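Long-range contacts in periplasmic beta-glucosidase (PDB 6R5T), which probably hydrolyses terminal, non-reducing beta-D-glucosyl residues of beta-glucosides in the periplasm, releasing beta-D-glucose, as a family 3 glycoside hydrolase: residues R85-A96 with T538-G546; M518-G526 with T564-G572. The protein carries 1 engineered substitution. All coordinates share one frame; numbering follows the deposited sequence.

Contact 1: R85-A96 with T538-G546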
loop_
_atom_site.group_PDB
_atom_site.type_symbol
_atom_site.label_atom_id
_atom_site.label_comp_id
_atom_site.label_asym_id
_atom_site.label_seq_id
_atom_site.Cartn_x
_atom_site.Cartn_y
_atom_site.Cartn_z
ATOM N N ARG A 85 -4.229 -2.326 -35.998
ATOM C CA ARG A 85 -5.612 -2.434 -36.530
ATOM C C ARG A 85 -6.211 -3.780 -36.145
ATOM O O ARG A 85 -7.374 -3.772 -35.732
ATOM C CB ARG A 85 -5.627 -2.233 -38.056
ATOM C CG ARG A 85 -5.498 -0.786 -38.483
ATOM C CD ARG A 85 -5.416 -0.561 -40.009
ATOM N NE ARG A 85 -4.080 -0.856 -40.492
ATOM C CZ ARG A 85 -3.656 -1.994 -41.001
ATOM N NH1 ARG A 85 -4.486 -3.010 -41.189
ATOM N NH2 ARG A 85 -2.375 -2.166 -41.288
ATOM N N THR A 86 -5.440 -4.856 -36.234
ATOM C CA THR A 86 -5.861 -6.158 -35.691
ATOM C C THR A 86 -5.466 -6.139 -34.208
ATOM O O THR A 86 -4.273 -6.123 -33.903
ATOM C CB THR A 86 -5.237 -7.349 -36.391
ATOM O OG1 THR A 86 -5.453 -7.252 -37.796
ATOM C CG2 THR A 86 -5.810 -8.620 -35.864
ATOM N N ILE A 87 -6.463 -6.084 -33.341
ATOM C CA ILE A 87 -6.177 -5.959 -31.889
ATOM C C ILE A 87 -6.084 -7.346 -31.267
ATOM O O ILE A 87 -6.993 -8.161 -31.356
ATOM C CB ILE A 87 -7.212 -5.051 -31.235
ATOM C CG1 ILE A 87 -7.331 -3.708 -31.972
ATOM C CG2 ILE A 87 -6.859 -4.882 -29.770
ATOM C CD1 ILE A 87 -5.988 -3.032 -32.292
ATOM N N PHE A 88 -4.970 -7.589 -30.604
ATOM C CA PHE A 88 -4.712 -8.781 -29.819
ATOM C C PHE A 88 -5.284 -8.558 -28.431
ATOM O O PHE A 88 -5.702 -7.479 -28.055
ATOM C CB PHE A 88 -3.210 -9.063 -29.811
ATOM C CG PHE A 88 -2.673 -9.413 -31.178
ATOM C CD1 PHE A 88 -2.708 -10.713 -31.652
ATOM C CD2 PHE A 88 -2.173 -8.428 -32.005
ATOM C CE1 PHE A 88 -2.287 -11.016 -32.942
ATOM C CE2 PHE A 88 -1.745 -8.721 -33.294
ATOM C CZ PHE A 88 -1.802 -10.021 -33.758
ATOM N N PRO A 89 -5.274 -9.604 -27.596
ATOM C CA PRO A 89 -5.611 -9.371 -26.186
ATOM C C PRO A 89 -4.738 -8.279 -25.586
ATOM O O PRO A 89 -3.609 -8.077 -26.007
ATOM C CB PRO A 89 -5.282 -10.705 -25.498
ATOM C CG PRO A 89 -5.460 -11.721 -26.623
ATOM C CD PRO A 89 -4.984 -10.997 -27.863
ATOM N N ILE A 90 -5.274 -7.655 -24.548
ATOM C CA ILE A 90 -4.466 -6.793 -23.674
ATOM C C ILE A 90 -3.251 -7.528 -23.202
ATOM O O ILE A 90 -3.231 -8.764 -23.093
ATOM C CB ILE A 90 -5.321 -6.184 -22.546
ATOM C CG1 ILE A 90 -6.016 -7.270 -21.708
ATOM C CG2 ILE A 90 -6.319 -5.214 -23.089
ATOM C CD1 ILE A 90 -6.438 -6.814 -20.340
ATOM N N SER A 91 -2.193 -6.777 -22.869
ATOM C CA SER A 91 -0.913 -7.376 -22.432
ATOM C C SER A 91 -1.110 -8.351 -21.276
ATOM O O SER A 91 -0.431 -9.353 -21.231
ATOM C CB SER A 91 0.101 -6.310 -22.096
ATOM O OG SER A 91 0.412 -5.594 -23.264
ATOM N N LEU A 92 -1.994 -8.040 -20.327
ATOM C CA LEU A 92 -2.117 -8.941 -19.166
ATOM C C LEU A 92 -2.628 -10.301 -19.662
ATOM O O LEU A 92 -2.260 -11.328 -19.118
ATOM C CB LEU A 92 -3.037 -8.221 -18.169
ATOM C CG LEU A 92 -3.164 -8.887 -16.822
ATOM C CD1 LEU A 92 -1.827 -8.974 -16.126
ATOM C CD2 LEU A 92 -4.183 -8.075 -16.026
ATOM N N GLY A 93 -3.449 -10.355 -20.717
ATOM C CA GLY A 93 -3.938 -11.572 -21.377
ATOM C C GLY A 93 -2.842 -12.233 -22.208
ATOM O O GLY A 93 -2.705 -13.454 -22.231
ATOM N N LEU A 94 -2.033 -11.464 -22.917
ATOM C CA LEU A 94 -0.897 -12.027 -23.659
ATOM C C LEU A 94 0.056 -12.717 -22.700
ATOM O O LEU A 94 0.615 -13.765 -23.038
ATOM C CB LEU A 94 -0.143 -10.922 -24.409
ATOM C CG LEU A 94 -0.911 -10.208 -25.505
ATOM C CD1 LEU A 94 -0.141 -9.007 -26.060
ATOM C CD2 LEU A 94 -1.194 -11.202 -26.636
ATOM N N ALA A 95 0.327 -12.126 -21.533
ATOM C CA ALA A 95 1.242 -12.722 -20.564
ATOM C C ALA A 95 0.703 -14.076 -20.120
ATOM O O ALA A 95 1.501 -14.961 -19.861
ATOM C CB ALA A 95 1.434 -11.791 -19.378
ATOM N N ALA A 96 -0.607 -14.223 -20.019
ATOM C CA ALA A 96 -1.224 -15.453 -19.524
ATOM C C ALA A 96 -0.993 -16.594 -20.505
ATOM O O ALA A 96 -1.273 -17.758 -20.131
ATOM C CB ALA A 96 -2.702 -15.260 -19.248
ATOM N N THR A 538 -11.328 -14.050 -19.695
ATOM C CA THR A 538 -11.005 -13.723 -21.091
ATOM C C THR A 538 -10.355 -12.346 -21.200
ATOM O O THR A 538 -10.070 -11.894 -22.339
ATOM C CB THR A 538 -12.246 -13.786 -21.998
ATOM O OG1 THR A 538 -13.073 -12.629 -21.849
ATOM C CG2 THR A 538 -13.030 -15.046 -21.716
ATOM N N TRP A 539 -10.096 -11.667 -20.085
ATOM C CA TRP A 539 -9.396 -10.368 -20.121
ATOM C C TRP A 539 -10.169 -9.428 -21.041
ATOM O O TRP A 539 -11.397 -9.388 -20.937
ATOM C CB TRP A 539 -7.956 -10.565 -20.555
ATOM C CG TRP A 539 -7.232 -11.672 -19.875
ATOM C CD1 TRP A 539 -6.876 -12.857 -20.429
ATOM C CD2 TRP A 539 -6.771 -11.677 -18.528
ATOM N NE1 TRP A 539 -6.211 -13.612 -19.516
ATOM C CE2 TRP A 539 -6.103 -12.906 -18.347
ATOM C CE3 TRP A 539 -6.870 -10.789 -17.441
ATOM C CZ2 TRP A 539 -5.545 -13.264 -17.128
ATOM C CZ3 TRP A 539 -6.315 -11.163 -16.232
ATOM C CH2 TRP A 539 -5.656 -12.375 -16.087
ATOM N N PHE A 540 -9.507 -8.715 -21.942
ATOM C CA PHE A 540 -10.163 -8.152 -23.153
ATOM C C PHE A 540 -9.427 -8.828 -24.299
ATOM O O PHE A 540 -8.216 -8.594 -24.444
ATOM C CB PHE A 540 -10.119 -6.624 -23.203
ATOM C CG PHE A 540 -10.811 -5.928 -22.058
ATOM C CD1 PHE A 540 -12.170 -6.118 -21.824
ATOM C CD2 PHE A 540 -10.097 -5.166 -21.181
ATOM C CE1 PHE A 540 -12.802 -5.507 -20.757
ATOM C CE2 PHE A 540 -10.724 -4.564 -20.103
ATOM C CZ PHE A 540 -12.075 -4.741 -19.894
ATOM N N SER A 541 -10.084 -9.706 -25.052
ATOM C CA SER A 541 -9.376 -10.678 -25.940
ATOM C C SER A 541 -9.174 -10.171 -27.383
ATOM O O SER A 541 -8.583 -10.909 -28.178
ATOM C CB SER A 541 -10.060 -12.007 -25.898
ATOM O OG SER A 541 -9.572 -12.756 -24.784
ATOM N N GLY A 542 -9.622 -8.955 -27.703
ATOM C CA GLY A 542 -9.239 -8.323 -28.988
ATOM C C GLY A 542 -10.236 -8.522 -30.101
ATOM O O GLY A 542 -11.364 -8.987 -29.908
ATOM N N THR A 543 -9.793 -8.184 -31.311
ATOM C CA THR A 543 -10.648 -8.167 -32.523
ATOM C C THR A 543 -11.284 -9.544 -32.772
ATOM O O THR A 543 -12.433 -9.561 -33.198
ATOM C CB THR A 543 -9.770 -7.783 -33.710
ATOM O OG1 THR A 543 -9.317 -6.441 -33.519
ATOM C CG2 THR A 543 -10.507 -7.873 -35.027
ATOM N N GLU A 544 -10.573 -10.632 -32.500
ATOM C CA GLU A 544 -11.105 -11.996 -32.689
ATOM C C GLU A 544 -11.518 -12.594 -31.357
ATOM O O GLU A 544 -11.735 -13.817 -31.297
ATOM C CB GLU A 544 -10.048 -12.822 -33.406
ATOM C CG GLU A 544 -10.010 -12.526 -34.893
ATOM C CD GLU A 544 -11.241 -13.004 -35.650
ATOM O OE1 GLU A 544 -11.633 -14.157 -35.400
ATOM O OE2 GLU A 544 -11.847 -12.217 -36.447
ATOM N N GLY A 545 -11.697 -11.765 -30.319
ATOM C CA GLY A 545 -11.935 -12.317 -28.989
ATOM C C GLY A 545 -13.102 -13.288 -28.954
ATOM O O GLY A 545 -13.001 -14.360 -28.380
ATOM N N GLY A 546 -14.231 -12.916 -29.519
ATOM C CA GLY A 546 -15.436 -13.750 -29.406
ATOM C C GLY A 546 -15.232 -15.083 -30.098
ATOM O O GLY A 546 -15.766 -16.081 -29.615
HETATM O O HOH W 1 -8.153 -11.106 -30.867
#
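Trp539 lies against the short helix 91-95, where the TIM-barrel N-terminal domain of this family 3 enzyme meets the loop that follows strand 534-537 of the C-terminal domain. This is the tight end. Gly93 CA stands 3.5 Å from the centroid of the indole's five-membered ring, 18° off its normal, a CH-pi contact that brings helix backbone directly onto the ring. Leu92 CD2 touches CZ3 of Trp539 at 3.8 Å, the two side chains crossing at about a right angle, and Ala96 CB approaches the indole obliquely. The indole N-H is used by Gly362 O. In the middle, Ile90 N donates to Phe540 O over 3.1 Å. With Ile90 CG1 between its backbone N and carbonyl carbon (chi1 57°), CG1 meets Trp539 CB and CG2 meets Phe540 CB. Toward Thr543 the packing gives way to polar backbone and a water that accepts a hydrogen bond from Glu544 N and has Ser541 O 2.7 Å away. The backbone angles of Gly542 by themselves call for glycine, and a CB would run into Ile87 O, which receives a CA-H...O contact instead. That oxygen also accepts Thr543 N at 2.8 Å, and Ile87 N returns a bond to Thr543 OG1 at 2.9 Å.

Contact 2: M518-G526 with T564-G572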
loop_
_atom_site.group_PDB
_atom_site.type_symbol
_atom_site.label_atom_id
_atom_site.label_comp_id
_atom_site.label_asym_id
_atom_site.label_seq_id
_atom_site.Cartn_x
_atom_site.Cartn_y
_atom_site.Cartn_z
ATOM N N MET A 518 -14.838 -10.550 -18.613
ATOM C CA MET A 518 -13.963 -9.564 -19.283
ATOM C C MET A 518 -13.532 -8.602 -18.191
ATOM O O MET A 518 -14.337 -8.195 -17.328
ATOM C CB MET A 518 -14.638 -8.823 -20.425
ATOM C CG MET A 518 -15.132 -9.714 -21.444
ATOM S SD MET A 518 -15.342 -8.744 -22.987
ATOM C CE MET A 518 -16.259 -10.015 -23.837
ATOM N N ASN A 519 -12.293 -8.183 -18.267
ATOM C CA ASN A 519 -11.740 -7.325 -17.209
ATOM C C ASN A 519 -10.286 -7.026 -17.554
ATOM O O ASN A 519 -9.642 -7.809 -18.301
ATOM C CB ASN A 519 -11.732 -8.009 -15.834
ATOM C CG ASN A 519 -11.220 -9.426 -15.817
ATOM O OD1 ASN A 519 -11.809 -10.303 -16.496
ATOM N ND2 ASN A 519 -10.171 -9.706 -15.058
ATOM N N GLY A 520 -9.770 -5.935 -16.980
ATOM C CA GLY A 520 -8.396 -5.511 -17.277
ATOM C C GLY A 520 -7.498 -5.581 -16.071
ATOM O O GLY A 520 -6.367 -5.099 -16.129
ATOM N N ARG A 521 -7.957 -6.186 -14.987
ATOM C CA ARG A 521 -7.202 -6.262 -13.724
ATOM C C ARG A 521 -7.720 -7.508 -13.019
ATOM O O ARG A 521 -8.820 -7.975 -13.301
ATOM C CB ARG A 521 -7.477 -5.063 -12.830
ATOM C CG ARG A 521 -8.952 -4.843 -12.513
ATOM C CD ARG A 521 -9.250 -3.932 -11.341
ATOM N NE ARG A 521 -8.688 -2.588 -11.475
ATOM C CZ ARG A 521 -9.150 -1.618 -12.224
ATOM N NH1 ARG A 521 -8.583 -0.427 -12.204
ATOM N NH2 ARG A 521 -10.191 -1.808 -13.009
ATOM N N PRO A 522 -6.977 -8.025 -12.053
ATOM C CA PRO A 522 -7.545 -9.012 -11.144
ATOM C C PRO A 522 -8.884 -8.546 -10.542
ATOM O O PRO A 522 -8.997 -7.392 -10.169
ATOM C CB PRO A 522 -6.485 -9.156 -10.052
ATOM C CG PRO A 522 -5.205 -8.784 -10.780
ATOM C CD PRO A 522 -5.603 -7.644 -11.676
ATOM N N LEU A 523 -9.828 -9.470 -10.411
ATOM C CA LEU A 523 -11.127 -9.206 -9.767
ATOM C C LEU A 523 -11.268 -10.087 -8.550
ATOM O O LEU A 523 -10.635 -11.161 -8.484
ATOM C CB LEU A 523 -12.309 -9.527 -10.691
ATOM C CG LEU A 523 -12.365 -8.760 -12.013
ATOM C CD1 LEU A 523 -13.537 -9.242 -12.868
ATOM C CD2 LEU A 523 -12.442 -7.288 -11.744
ATOM N N SER A 524 -12.035 -9.584 -7.589
ATOM C CA SER A 524 -12.437 -10.343 -6.385
ATOM C C SER A 524 -13.664 -11.203 -6.747
ATOM O O SER A 524 -14.725 -10.610 -7.088
ATOM C CB SER A 524 -12.702 -9.413 -5.246
ATOM O OG SER A 524 -13.734 -8.530 -5.528
ATOM N N LEU A 525 -13.501 -12.529 -6.688
ATOM C CA LEU A 525 -14.492 -13.457 -7.293
ATOM C C LEU A 525 -14.949 -14.521 -6.297
ATOM O O LEU A 525 -15.304 -15.621 -6.732
ATOM C CB LEU A 525 -13.840 -14.080 -8.515
ATOM C CG LEU A 525 -13.596 -13.107 -9.669
ATOM C CD1 LEU A 525 -12.687 -13.695 -10.720
ATOM C CD2 LEU A 525 -14.927 -12.682 -10.320
ATOM N N GLY A 526 -14.988 -14.192 -5.011
ATOM C CA GLY A 526 -15.313 -15.239 -4.019
ATOM C C GLY A 526 -16.715 -15.796 -4.247
ATOM O O GLY A 526 -16.853 -17.020 -4.175
ATOM N N THR A 564 -0.816 -14.407 -14.441
ATOM C CA THR A 564 0.517 -13.819 -14.134
ATOM C C THR A 564 0.403 -12.739 -13.057
ATOM O O THR A 564 1.363 -11.988 -12.844
ATOM C CB THR A 564 1.167 -13.228 -15.386
ATOM O OG1 THR A 564 0.418 -12.097 -15.857
ATOM C CG2 THR A 564 1.309 -14.292 -16.470
ATOM N N MET A 565 -0.777 -12.605 -12.476
ATOM C CA MET A 565 -0.985 -11.690 -11.324
ATOM C C MET A 565 -1.955 -12.404 -10.396
ATOM O O MET A 565 -2.931 -13.033 -10.863
ATOM C CB MET A 565 -1.533 -10.369 -11.837
ATOM C CG MET A 565 -1.512 -9.254 -10.822
ATOM S SD MET A 565 -1.791 -7.669 -11.667
ATOM C CE MET A 565 -1.857 -6.611 -10.228
ATOM N N SER A 566 -1.669 -12.340 -9.120
ATOM C CA SER A 566 -2.461 -12.981 -8.037
ATOM C C SER A 566 -3.832 -12.303 -7.975
ATOM O O SER A 566 -3.903 -11.076 -8.129
ATOM C CB SER A 566 -1.695 -12.799 -6.762
ATOM O OG SER A 566 -0.500 -13.559 -6.799
ATOM N N PHE A 567 -4.916 -13.059 -7.762
ATOM C CA PHE A 567 -6.269 -12.481 -7.647
ATOM C C PHE A 567 -6.612 -12.385 -6.171
ATOM O O PHE A 567 -6.750 -13.427 -5.513
ATOM C CB PHE A 567 -7.300 -13.314 -8.394
ATOM C CG PHE A 567 -7.404 -13.008 -9.866
ATOM C CD1 PHE A 567 -6.304 -12.745 -10.653
ATOM C CD2 PHE A 567 -8.642 -13.022 -10.491
ATOM C CE1 PHE A 567 -6.413 -12.457 -12.009
ATOM C CE2 PHE A 567 -8.735 -12.796 -11.857
ATOM C CZ PHE A 567 -7.645 -12.479 -12.620
ATOM N N PRO A 568 -6.717 -11.166 -5.617
ATOM C CA PRO A 568 -6.969 -11.010 -4.200
ATOM C C PRO A 568 -8.384 -11.480 -3.912
ATOM O O PRO A 568 -9.244 -11.312 -4.759
ATOM C CB PRO A 568 -6.896 -9.504 -3.922
ATOM C CG PRO A 568 -6.230 -8.922 -5.138
ATOM C CD PRO A 568 -6.555 -9.851 -6.289
ATOM N N ARG A 569 -8.627 -11.901 -2.669
ATOM C CA ARG A 569 -10.022 -12.211 -2.234
ATOM C C ARG A 569 -10.828 -10.920 -2.156
ATOM O O ARG A 569 -12.054 -10.969 -2.383
ATOM C CB ARG A 569 -10.041 -12.969 -0.912
ATOM C CG ARG A 569 -9.441 -14.346 -1.049
ATOM C CD ARG A 569 -9.337 -14.991 0.311
ATOM N NE ARG A 569 -8.608 -16.236 0.227
ATOM C CZ ARG A 569 -9.116 -17.406 -0.130
ATOM N NH1 ARG A 569 -10.391 -17.529 -0.400
ATOM N NH2 ARG A 569 -8.320 -18.456 -0.171
ATOM N N SER A 570 -10.208 -9.791 -1.826
ATOM C CA SER A 570 -10.899 -8.500 -1.803
ATOM C C SER A 570 -9.866 -7.388 -1.891
ATOM O O SER A 570 -8.685 -7.625 -1.641
ATOM C CB SER A 570 -11.746 -8.331 -0.560
ATOM O OG SER A 570 -10.903 -8.190 0.574
ATOM N N VAL A 571 -10.336 -6.192 -2.154
ATOM C CA VAL A 571 -9.473 -5.000 -2.258
ATOM C C VAL A 571 -8.784 -4.730 -0.916
ATOM O O VAL A 571 -7.656 -4.199 -0.906
ATOM C CB VAL A 571 -10.284 -3.796 -2.746
ATOM C CG1 VAL A 571 -11.270 -3.261 -1.694
ATOM C CG2 VAL A 571 -9.332 -2.711 -3.221
ATOM N N GLY A 572 -9.397 -5.145 0.199
ATOM C CA GLY A 572 -8.777 -4.892 1.495
ATOM C C GLY A 572 -7.584 -5.757 1.756
ATOM O O GLY A 572 -6.939 -5.524 2.788
HETATM O O HOH W 2 -10.564 -13.139 -6.622
HETATM O O HOH W 3 -13.597 -12.932 -3.023
#
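Two loops of the family 3 C-terminal domain meet here: the one that runs from strand 513-518 to helix 526-531, and a later one, 564-572, that packs against it. Their centre is Pro522 over the ring of Phe567. Pro522 CA sits above the middle of that ring, 3.7 Å from its centroid and 12° off the normal, a face-on CH-pi contact, while CB leans toward CD1 at 3.6 Å. At the ring's edge, near its plane, comes Leu525 CD1, 4.1 Å from Phe567 CD2. Met565, its CG anti to the backbone N (chi1 -167°) and its chain extended, crosses the proline ring at about a right angle, with SD 3.7 Å from Pro522 CG. Pro568 CD adds a further contact to Pro522 CB. No direct hydrogen bond joins the loops; the polar links between them run through two waters. One water donates to Leu523 O and to Pro568 O, at 2.9 Å from the latter, and accepts Leu525 N. A second donates to Arg569 O at 2.6 Å and takes a weak bond from Gly526 N. Beyond them, Gly572 O bonds Arg134 of the second subunit. The whole is a proline-aromatic CH-pi contact, with waters bridging the backbones where helix 526-531 begins.

Both contacts are buried, but contact 1 joins the N-terminal and C-terminal domains, whereas contact 2 stays within the latter and reaches partly exposed residues near the second subunit. Each includes a CH-pi contact to an aromatic face, from a helix glycine in contact 1 and from a loop proline in contact 2. Contact 1 adds three direct hydrogen bonds across its segments; the polar links of contact 2 pass through waters. One segment of each leaves one of two adjacent parallel strands: 538-546 follows strand 534-537, while 518-526 continues from strand 513-518. Trp539 O lies 3.1 Å from Asn519 N, probably hydrogen-bonded. Thr564 also packs on helix 91-95, bringing contact 2's second loop against contact 1.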